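Local atomic coordinates of alpha-1,4-endofucoidanase (Mariniflexile fucanivorans, PDB entry 6DLH), a protein that hydrolyses alpha-1,4-linked fucoidan from within the chain as a retaining glycoside hydrolase of family 107 and carries several bound calcium ions. Residues Asp289-His294 and Tyr325-Asp330; Val317-Asn322 and Val338-Phe343; Thr662-Phe667 and Leu672-Thr677. All blocks are in the same frame, centred on the assembly; numbering follows the deposited sequence.

Contact 1: residues Asp289-His294 and Tyr325-Asp330; sequences DYTFGH and YAFRDD. With CA (calcium ion), chain E.
The ring of F327 is met obliquely by the methyl of T291: CG2 of T291 stands 3.5 Å from CZ of F327 and equally near its CE2. One face of the same ring carries CB of A326, 3.5 Å above the plane and displaced toward the rim. A second flat pair lies within 325-330, where NH1 of R328 sits over the centre of one face of the Y325 ring.

T291 CG2 also reaches A326 CB at 3.6 Å, a single methyl touching both A326 and F327. With OG1 held between the backbone N and the carbonyl carbon (chi1 62°), CG2 is the branch turned to F327, while OG1 finds its hydrogen bond outside the two segments.

The carbonyl oxygen of F327 and OD1 of D330 each bind the calcium ion at 2.4 Å, and R332, N335, D336 and a water complete the coordination. That water also donates a hydrogen bond to the backbone O of D330.

F327 thus works at both ends, its carbonyl on the ion and its ring against T291. No hydrogen bond joins the two segments directly; A326 O is held by N279 ND2 of the same loop as T291. Apolar contact, with the A326-N279 bond beside it, ties the calcium-binding loop to the one that follows strand 266-269 of the catalytic domain, and the ion probably helps to order the loop's polar atoms.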
loop_
_atom_site.group_PDB
_atom_site.type_symbol
_atom_site.label_atom_id
_atom_site.label_comp_id
_atom_site.label_asym_id
_atom_site.label_seq_id
_atom_site.Cartn_x
_atom_site.Cartn_y
_atom_site.Cartn_z
ATOM N N ASP A 289 -10.778 -17.680 -12.439
ATOM C CA ASP A 289 -11.352 -16.928 -13.543
ATOM C C ASP A 289 -10.243 -16.575 -14.529
ATOM O O ASP A 289 -10.509 -16.365 -15.708
ATOM C CB ASP A 289 -12.071 -15.662 -13.061
ATOM C CG ASP A 289 -13.285 -15.944 -12.194
ATOM O OD1 ASP A 289 -14.318 -16.359 -12.755
ATOM O OD2 ASP A 289 -13.186 -15.750 -10.973
ATOM N N TYR A 290 -9.006 -16.484 -14.021
ATOM C CA TYR A 290 -7.841 -16.244 -14.861
ATOM C C TYR A 290 -6.631 -16.978 -14.297
ATOM O O TYR A 290 -6.633 -17.395 -13.138
ATOM C CB TYR A 290 -7.577 -14.743 -15.039
ATOM C CG TYR A 290 -7.144 -13.973 -13.816
ATOM C CD1 TYR A 290 -8.014 -13.743 -12.755
ATOM C CD2 TYR A 290 -5.875 -13.424 -13.738
ATOM C CE1 TYR A 290 -7.627 -13.016 -11.638
ATOM C CE2 TYR A 290 -5.471 -12.689 -12.633
ATOM C CZ TYR A 290 -6.351 -12.479 -11.583
ATOM O OH TYR A 290 -5.948 -11.756 -10.500
ATOM N N THR A 291 -5.601 -17.123 -15.138
ATOM C CA THR A 291 -4.370 -17.772 -14.724
ATOM C C THR A 291 -3.513 -16.778 -13.957
ATOM O O THR A 291 -3.286 -15.667 -14.429
ATOM C CB THR A 291 -3.603 -18.356 -15.917
ATOM O OG1 THR A 291 -3.240 -17.294 -16.800
ATOM C CG2 THR A 291 -4.412 -19.390 -16.667
ATOM N N PHE A 292 -3.049 -17.199 -12.776
ATOM C CA PHE A 292 -2.117 -16.418 -11.983
ATOM C C PHE A 292 -0.921 -16.040 -12.856
ATOM O O PHE A 292 -0.502 -14.874 -12.881
ATOM C CB PHE A 292 -1.689 -17.207 -10.744
ATOM C CG PHE A 292 -0.951 -16.405 -9.705
ATOM C CD1 PHE A 292 0.418 -16.204 -9.801
ATOM C CD2 PHE A 292 -1.622 -15.869 -8.615
ATOM C CE1 PHE A 292 1.098 -15.476 -8.834
ATOM C CE2 PHE A 292 -0.943 -15.139 -7.650
ATOM C CZ PHE A 292 0.416 -14.942 -7.763
ATOM N N GLY A 293 -0.387 -17.046 -13.560
ATOM C CA GLY A 293 0.574 -16.853 -14.636
ATOM C C GLY A 293 1.949 -16.400 -14.147
ATOM O O GLY A 293 2.537 -15.493 -14.716
ATOM N N HIS A 294 2.456 -17.051 -13.098
ATOM C CA HIS A 294 3.819 -16.867 -12.627
ATOM C C HIS A 294 4.784 -17.273 -13.745
ATOM O O HIS A 294 4.562 -18.277 -14.419
ATOM C CB HIS A 294 3.992 -17.724 -11.372
ATOM C CG HIS A 294 5.225 -17.471 -10.574
ATOM N ND1 HIS A 294 6.449 -18.037 -10.902
ATOM C CD2 HIS A 294 5.416 -16.787 -9.422
ATOM C CE1 HIS A 294 7.348 -17.680 -10.006
ATOM N NE2 HIS A 294 6.740 -16.919 -9.087
ATOM N N TYR A 325 -7.481 -16.997 -24.239
ATOM C CA TYR A 325 -8.125 -18.073 -23.492
ATOM C C TYR A 325 -7.095 -19.145 -23.149
ATOM O O TYR A 325 -6.360 -19.611 -24.016
ATOM C CB TYR A 325 -9.324 -18.632 -24.268
ATOM C CG TYR A 325 -10.434 -17.626 -24.455
ATOM C CD1 TYR A 325 -11.261 -17.276 -23.399
ATOM C CD2 TYR A 325 -10.631 -16.995 -25.675
ATOM C CE1 TYR A 325 -12.263 -16.328 -23.550
ATOM C CE2 TYR A 325 -11.631 -16.049 -25.844
ATOM C CZ TYR A 325 -12.447 -15.715 -24.775
ATOM O OH TYR A 325 -13.422 -14.772 -24.922
ATOM N N ALA A 326 -7.054 -19.537 -21.874
ATOM C CA ALA A 326 -5.957 -20.352 -21.376
ATOM C C ALA A 326 -6.151 -21.839 -21.668
ATOM O O ALA A 326 -5.172 -22.551 -21.880
ATOM C CB ALA A 326 -5.759 -20.110 -19.902
ATOM N N PHE A 327 -7.402 -22.323 -21.641
ATOM C CA PHE A 327 -7.593 -23.761 -21.526
ATOM C C PHE A 327 -8.561 -24.304 -22.575
ATOM O O PHE A 327 -9.339 -25.203 -22.276
ATOM C CB PHE A 327 -7.989 -24.130 -20.094
ATOM C CG PHE A 327 -6.991 -23.679 -19.062
ATOM C CD1 PHE A 327 -5.699 -24.200 -19.051
ATOM C CD2 PHE A 327 -7.322 -22.713 -18.122
ATOM C CE1 PHE A 327 -4.769 -23.779 -18.112
ATOM C CE2 PHE A 327 -6.389 -22.292 -17.184
ATOM C CZ PHE A 327 -5.118 -22.829 -17.178
ATOM N N ARG A 328 -8.468 -23.809 -23.813
ATOM C CA ARG A 328 -9.327 -24.320 -24.872
ATOM C C ARG A 328 -8.666 -25.521 -25.550
ATOM O O ARG A 328 -9.011 -25.864 -26.679
ATOM C CB ARG A 328 -9.739 -23.211 -25.848
ATOM C CG ARG A 328 -11.192 -22.781 -25.705
ATOM C CD ARG A 328 -11.489 -21.342 -25.335
ATOM N NE ARG A 328 -12.041 -20.619 -26.473
ATOM C CZ ARG A 328 -12.977 -19.670 -26.419
ATOM N NH1 ARG A 328 -13.513 -19.300 -25.267
ATOM N NH2 ARG A 328 -13.372 -19.086 -27.534
ATOM N N ASP A 329 -7.763 -26.192 -24.821
ATOM C CA ASP A 329 -6.856 -27.174 -25.398
ATOM C C ASP A 329 -7.030 -28.545 -24.741
ATOM O O ASP A 329 -6.344 -29.491 -25.108
ATOM C CB ASP A 329 -5.403 -26.677 -25.342
ATOM C CG ASP A 329 -4.819 -26.514 -23.940
ATOM O OD1 ASP A 329 -5.593 -26.466 -22.963
ATOM O OD2 ASP A 329 -3.581 -26.439 -23.832
ATOM N N ASP A 330 -7.934 -28.652 -23.764
ATOM C CA ASP A 330 -8.091 -29.888 -23.013
ATOM C C ASP A 330 -9.478 -30.483 -23.266
ATOM O O ASP A 330 -10.157 -30.108 -24.223
ATOM C CB ASP A 330 -7.781 -29.673 -21.527
ATOM C CG ASP A 330 -8.734 -28.720 -20.822
ATOM O OD1 ASP A 330 -9.693 -28.252 -21.473
ATOM O OD2 ASP A 330 -8.508 -28.448 -19.624
HETATM CA CA CA E . -11.286 -26.529 -21.835
HETATM O O HOH W 1 -11.160 -27.359 -24.122
#

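Contact 2: residues Val317-Asn322 and Val338-Phe343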
loop_
_atom_site.group_PDB
_atom_site.type_symbol
_atom_site.label_atom_id
_atom_site.label_comp_id
_atom_site.label_asym_id
_atom_site.label_seq_id
_atom_site.Cartn_x
_atom_site.Cartn_y
_atom_site.Cartn_z
ATOM N N VAL A 317 3.529 -15.768 -26.387
ATOM C CA VAL A 317 3.070 -16.179 -27.704
ATOM C C VAL A 317 1.861 -17.100 -27.549
ATOM O O VAL A 317 0.902 -16.977 -28.307
ATOM C CB VAL A 317 4.202 -16.809 -28.546
ATOM C CG1 VAL A 317 3.679 -17.441 -29.829
ATOM C CG2 VAL A 317 5.271 -15.783 -28.870
ATOM N N PHE A 318 1.895 -17.983 -26.540
ATOM C CA PHE A 318 0.772 -18.865 -26.235
ATOM C C PHE A 318 -0.519 -18.068 -26.031
ATOM O O PHE A 318 -1.598 -18.517 -26.421
ATOM C CB PHE A 318 1.055 -19.720 -24.995
ATOM C CG PHE A 318 0.019 -20.783 -24.707
ATOM C CD1 PHE A 318 0.120 -22.049 -25.269
ATOM C CD2 PHE A 318 -1.061 -20.522 -23.881
ATOM C CE1 PHE A 318 -0.831 -23.027 -25.013
ATOM C CE2 PHE A 318 -2.019 -21.496 -23.627
ATOM C CZ PHE A 318 -1.903 -22.748 -24.190
ATOM N N MET A 319 -0.403 -16.904 -25.375
ATOM C CA MET A 319 -1.546 -16.053 -25.084
ATOM C C MET A 319 -2.098 -15.490 -26.390
ATOM O O MET A 319 -3.309 -15.423 -26.578
ATOM C CB MET A 319 -1.157 -14.911 -24.138
ATOM C CG MET A 319 -0.960 -15.362 -22.700
ATOM S SD MET A 319 -0.239 -14.099 -21.615
ATOM C CE MET A 319 -1.505 -12.836 -21.652
ATOM N N GLN A 320 -1.197 -15.130 -27.306
ATOM C CA GLN A 320 -1.587 -14.638 -28.618
ATOM C C GLN A 320 -2.269 -15.736 -29.437
ATOM O O GLN A 320 -3.342 -15.509 -29.997
ATOM C CB GLN A 320 -0.362 -14.070 -29.328
ATOM C CG GLN A 320 -0.623 -13.624 -30.759
ATOM C CD GLN A 320 0.670 -13.126 -31.353
ATOM O OE1 GLN A 320 0.863 -11.920 -31.523
ATOM N NE2 GLN A 320 1.581 -14.053 -31.627
ATOM N N THR A 321 -1.647 -16.925 -29.505
ATOM C CA THR A 321 -2.137 -17.999 -30.362
ATOM C C THR A 321 -3.556 -18.381 -29.953
ATOM O O THR A 321 -4.377 -18.732 -30.799
ATOM C CB THR A 321 -1.214 -19.226 -30.338
ATOM O OG1 THR A 321 0.079 -18.748 -30.708
ATOM C CG2 THR A 321 -1.646 -20.321 -31.295
ATOM N N ASN A 322 -3.832 -18.278 -28.650
ATOM C CA ASN A 322 -5.063 -18.785 -28.075
ATOM C C ASN A 322 -6.073 -17.662 -27.832
ATOM O O ASN A 322 -7.063 -17.869 -27.132
ATOM C CB ASN A 322 -4.761 -19.578 -26.805
ATOM C CG ASN A 322 -4.235 -20.958 -27.127
ATOM O OD1 ASN A 322 -5.008 -21.825 -27.517
ATOM N ND2 ASN A 322 -2.936 -21.164 -26.996
ATOM N N VAL A 338 -11.854 -19.215 -19.034
ATOM C CA VAL A 338 -10.743 -18.790 -18.193
ATOM C C VAL A 338 -9.745 -17.997 -19.049
ATOM O O VAL A 338 -9.381 -18.406 -20.145
ATOM C CB VAL A 338 -10.108 -19.999 -17.478
ATOM C CG1 VAL A 338 -8.858 -19.627 -16.698
ATOM C CG2 VAL A 338 -11.112 -20.697 -16.572
ATOM N N VAL A 339 -9.351 -16.822 -18.555
ATOM C CA VAL A 339 -8.571 -15.881 -19.341
ATOM C C VAL A 339 -7.076 -16.125 -19.121
ATOM O O VAL A 339 -6.622 -16.348 -18.000
ATOM C CB VAL A 339 -8.984 -14.431 -19.016
ATOM C CG1 VAL A 339 -8.008 -13.406 -19.588
ATOM C CG2 VAL A 339 -10.409 -14.149 -19.489
ATOM N N ALA A 340 -6.314 -16.097 -20.217
ATOM C CA ALA A 340 -4.872 -16.241 -20.135
ATOM C C ALA A 340 -4.286 -14.943 -19.585
ATOM O O ALA A 340 -4.554 -13.871 -20.118
ATOM C CB ALA A 340 -4.316 -16.578 -21.495
ATOM N N HIS A 341 -3.497 -15.054 -18.511
ATOM C CA HIS A 341 -2.917 -13.878 -17.885
ATOM C C HIS A 341 -1.499 -14.182 -17.408
ATOM O O HIS A 341 -1.209 -15.289 -16.966
ATOM C CB HIS A 341 -3.835 -13.370 -16.761
ATOM C CG HIS A 341 -3.143 -12.530 -15.741
ATOM N ND1 HIS A 341 -2.476 -13.082 -14.659
ATOM C CD2 HIS A 341 -3.006 -11.194 -15.631
ATOM C CE1 HIS A 341 -1.961 -12.116 -13.925
ATOM N NE2 HIS A 341 -2.281 -10.948 -14.495
ATOM N N PHE A 342 -0.632 -13.168 -17.477
ATOM C CA PHE A 342 0.788 -13.322 -17.202
ATOM C C PHE A 342 1.174 -12.332 -16.104
ATOM O O PHE A 342 0.689 -11.200 -16.119
ATOM C CB PHE A 342 1.562 -13.136 -18.516
ATOM C CG PHE A 342 3.048 -13.412 -18.497
ATOM C CD1 PHE A 342 3.606 -14.332 -17.621
ATOM C CD2 PHE A 342 3.890 -12.781 -19.400
ATOM C CE1 PHE A 342 4.972 -14.589 -17.627
ATOM C CE2 PHE A 342 5.253 -13.044 -19.417
ATOM C CZ PHE A 342 5.792 -13.954 -18.537
ATOM N N PHE A 343 2.033 -12.776 -15.163
ATOM C CA PHE A 343 2.554 -11.934 -14.089
ATOM C C PHE A 343 4.079 -11.837 -14.157
ATOM O O PHE A 343 4.775 -12.291 -13.251
ATOM C CB PHE A 343 2.091 -12.432 -12.713
ATOM C CG PHE A 343 2.264 -11.464 -11.565
ATOM C CD1 PHE A 343 2.694 -10.158 -11.773
ATOM C CD2 PHE A 343 1.970 -11.852 -10.267
ATOM C CE1 PHE A 343 2.830 -9.270 -10.716
ATOM C CE2 PHE A 343 2.087 -10.960 -9.209
ATOM C CZ PHE A 343 2.530 -9.673 -9.430
#
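The last turn of helix 307-321 approaches the chain entering strand 341-342, the backbones coming nearest where CA of M319 and CA of A340 are 6.0 Å apart. M319 carries the contact along its whole length. Its CG lies 3.8 Å from CB of A340, SD is 3.7 Å from CB of F342, and the terminal CE comes 3.6 Å from the backbone O of A340. The bend at the thioether (chi3 63°) turns the methyl back to A340 while the sulfur stays beside F342, whose side chain crosses that of M319 at about a right angle. F342 offers its CB here; its side chain also packs on L315 and V316 of the same helix.

At the helix end, N322 closes the turn: ND2 donates to the carbonyl O of F318 at 3.0 Å and also lies over the centre of one face of the F318 ring. Shortening M319 to an alanine removes CG, SD and CE and would probably leave a gap between the helix and A340 and F342, with the packing on A340 O and F342 CB lost.

No hydrogen bond crosses between the segments: one bent thioether fills the buried interface by van der Waals contact, while A340 is bonded through its backbone to G324, just past the helix.

Contact 3: residues Thr662-Phe667 and Leu672-Thr677; sequences TDYYDF and LTITKT. With CA (calcium ion), chain F.
Y664, I674, L672 and the CB of D666 make up the closely packed part of this contact. CD1 of I674 lies over one face of the Y664 ring, 4.2 Å from its centroid and 24° off the normal, a CH-pi contact offset toward the rim; the nearest ring atom is CE2 of Y664, at 3.9 Å from that methyl. L672 approaches the same ring from another quarter, with CD2 at the edge and close to the plane, 4.3 Å from CE1 of Y664. The ring is therefore met over a face by one aliphatic side chain and at its edge by another. L713 of the neighbouring strand 705-713 and L658 of strand 654-659 pack against the same tyrosine.

The arrangement is consistent with an immunoglobulin-like beta domain. Strand 674-678 is an outermost strand of a four-stranded mixed sheet, antiparallel to 705-713. L672, just before the strand, and I674 within it both turn their side chains to 662-667, against the tyrosine.

The other branch of L672 continues this apolar packing onto D666, whose CB rests 3.8 Å from CD1 of L672. D666 turns its carboxylate to the metal: OD1 of D666 binds the calcium at 2.5 Å, in company with G634, E668, D670 and D715. CG stands anti to the backbone N (chi1 176°), which carries the carboxylate past the leucine to the ion.

The solvent side is looser. L672, for all its contacts, remains partly exposed, and beyond I674 the strand runs away from 662-667, with T675 and T677 exposed to solvent.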
loop_
_atom_site.group_PDB
_atom_site.type_symbol
_atom_site.label_atom_id
_atom_site.label_comp_id
_atom_site.label_asym_id
_atom_site.label_seq_id
_atom_site.Cartn_x
_atom_site.Cartn_y
_atom_site.Cartn_z
ATOM N N THR A 662 18.398 7.863 25.530
ATOM C CA THR A 662 18.634 6.461 25.842
ATOM C C THR A 662 19.516 6.351 27.088
ATOM O O THR A 662 19.208 5.590 28.007
ATOM C CB THR A 662 19.201 5.704 24.628
ATOM O OG1 THR A 662 18.425 6.019 23.468
ATOM C CG2 THR A 662 19.254 4.203 24.822
ATOM N N ASP A 663 20.611 7.122 27.103
ATOM C CA ASP A 663 21.639 6.972 28.123
ATOM C C ASP A 663 21.584 8.121 29.132
ATOM O O ASP A 663 21.973 7.945 30.285
ATOM C CB ASP A 663 23.022 6.803 27.489
ATOM C CG ASP A 663 23.096 5.632 26.520
ATOM O OD1 ASP A 663 22.970 4.480 26.985
ATOM O OD2 ASP A 663 23.275 5.886 25.309
ATOM N N TYR A 664 21.090 9.285 28.690
ATOM C CA TYR A 664 21.123 10.504 29.481
ATOM C C TYR A 664 20.037 11.459 28.986
ATOM O O TYR A 664 19.759 11.525 27.787
ATOM C CB TYR A 664 22.515 11.151 29.433
ATOM C CG TYR A 664 22.955 11.640 28.075
ATOM C CD1 TYR A 664 22.576 12.889 27.610
ATOM C CD2 TYR A 664 23.749 10.857 27.247
ATOM C CE1 TYR A 664 22.960 13.346 26.358
ATOM C CE2 TYR A 664 24.146 11.299 25.991
ATOM C CZ TYR A 664 23.746 12.548 25.544
ATOM O OH TYR A 664 24.116 13.012 24.313
ATOM N N TYR A 665 19.460 12.222 29.920
ATOM C CA TYR A 665 18.298 13.046 29.636
ATOM C C TYR A 665 18.341 14.337 30.453
ATOM O O TYR A 665 18.726 14.329 31.619
ATOM C CB TYR A 665 17.031 12.256 29.967
ATOM C CG TYR A 665 15.751 12.816 29.401
ATOM C CD1 TYR A 665 15.595 13.013 28.037
ATOM C CD2 TYR A 665 14.678 13.117 30.227
ATOM C CE1 TYR A 665 14.415 13.512 27.510
ATOM C CE2 TYR A 665 13.485 13.607 29.716
ATOM C CZ TYR A 665 13.355 13.804 28.353
ATOM O OH TYR A 665 12.187 14.285 27.841
ATOM N N ASP A 666 17.908 15.436 29.824
ATOM C CA ASP A 666 17.767 16.719 30.492
ATOM C C ASP A 666 16.333 17.223 30.335
ATOM O O ASP A 666 15.899 17.528 29.226
ATOM C CB ASP A 666 18.772 17.741 29.954
ATOM C CG ASP A 666 18.593 19.118 30.572
ATOM O OD1 ASP A 666 18.844 19.252 31.789
ATOM O OD2 ASP A 666 18.179 20.040 29.839
ATOM N N PHE A 667 15.634 17.370 31.467
ATOM C CA PHE A 667 14.207 17.653 31.487
ATOM C C PHE A 667 13.868 19.046 30.954
ATOM O O PHE A 667 12.691 19.381 30.843
ATOM C CB PHE A 667 13.631 17.397 32.881
ATOM C CG PHE A 667 13.479 15.934 33.213
ATOM C CD1 PHE A 667 12.318 15.246 32.881
ATOM C CD2 PHE A 667 14.502 15.235 33.838
ATOM C CE1 PHE A 667 12.177 13.898 33.184
ATOM C CE2 PHE A 667 14.362 13.887 34.134
ATOM C CZ PHE A 667 13.198 13.219 33.811
ATOM N N LEU A 672 23.873 19.675 26.328
ATOM C CA LEU A 672 24.628 18.968 27.350
ATOM C C LEU A 672 26.089 18.850 26.923
ATOM O O LEU A 672 26.402 18.869 25.730
ATOM C CB LEU A 672 24.034 17.572 27.578
ATOM C CG LEU A 672 22.663 17.485 28.252
ATOM C CD1 LEU A 672 22.367 18.706 29.113
ATOM C CD2 LEU A 672 21.561 17.270 27.227
ATOM N N THR A 673 26.967 18.720 27.925
ATOM C CA THR A 673 28.372 18.404 27.725
ATOM C C THR A 673 28.714 17.187 28.583
ATOM O O THR A 673 28.273 17.094 29.722
ATOM C CB THR A 673 29.267 19.613 28.043
ATOM O OG1 THR A 673 28.819 20.750 27.303
ATOM C CG2 THR A 673 30.733 19.370 27.749
ATOM N N ILE A 674 29.456 16.239 28.000
ATOM C CA ILE A 674 30.019 15.123 28.744
ATOM C C ILE A 674 31.542 15.265 28.733
ATOM O O ILE A 674 32.175 15.326 27.678
ATOM C CB ILE A 674 29.529 13.755 28.214
ATOM C CG1 ILE A 674 28.000 13.682 28.163
ATOM C CG2 ILE A 674 30.114 12.610 29.031
ATOM C CD1 ILE A 674 27.450 12.337 27.746
ATOM N N THR A 675 32.107 15.374 29.937
ATOM C CA THR A 675 33.546 15.398 30.139
ATOM C C THR A 675 33.933 14.174 30.965
ATOM O O THR A 675 33.153 13.695 31.783
ATOM C CB THR A 675 33.987 16.714 30.793
ATOM O OG1 THR A 675 33.281 16.793 32.030
ATOM C CG2 THR A 675 33.670 17.934 29.955
ATOM N N LYS A 676 35.129 13.646 30.701
ATOM C CA LYS A 676 35.653 12.531 31.469
ATOM C C LYS A 676 36.266 13.101 32.742
ATOM O O LYS A 676 36.854 14.183 32.708
ATOM C CB LYS A 676 36.708 11.780 30.657
ATOM C CG LYS A 676 37.172 10.457 31.250
ATOM C CD LYS A 676 38.417 9.947 30.557
ATOM C CE LYS A 676 38.803 8.542 30.962
ATOM N NZ LYS A 676 40.014 8.104 30.230
ATOM N N THR A 677 36.117 12.357 33.848
ATOM C CA THR A 677 36.599 12.797 35.146
ATOM C C THR A 677 37.542 11.769 35.778
ATOM O O THR A 677 38.346 12.145 36.628
ATOM C CB THR A 677 35.455 13.270 36.056
ATOM O OG1 THR A 677 34.542 12.182 36.202
ATOM C CG2 THR A 677 34.752 14.515 35.548
HETATM CA CA CA F . 18.983 21.589 32.722
#

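Contacts 1 and 2 are neighbours, their centres 7 Å apart, and their segments alternate along the chain: 289-294, 317-322, 325-330, 338-343. Contact 1 joins the loops on either end of helix 307-321; contact 2 takes its last turn and sets it on strand 341-342 of the parallel sheet. They are joined directly by a probable hydrogen bond from H341 ND1 to T291 O and another probable one between F343 N and G293 O. Contact 3 comes later, in the last Ig-like domain of this chain, about 66 Å from each of the other two between centres and across the chain's centre. Calcium binds, and probably helps to order, loops both in the catalytic domain and in a remote beta domain.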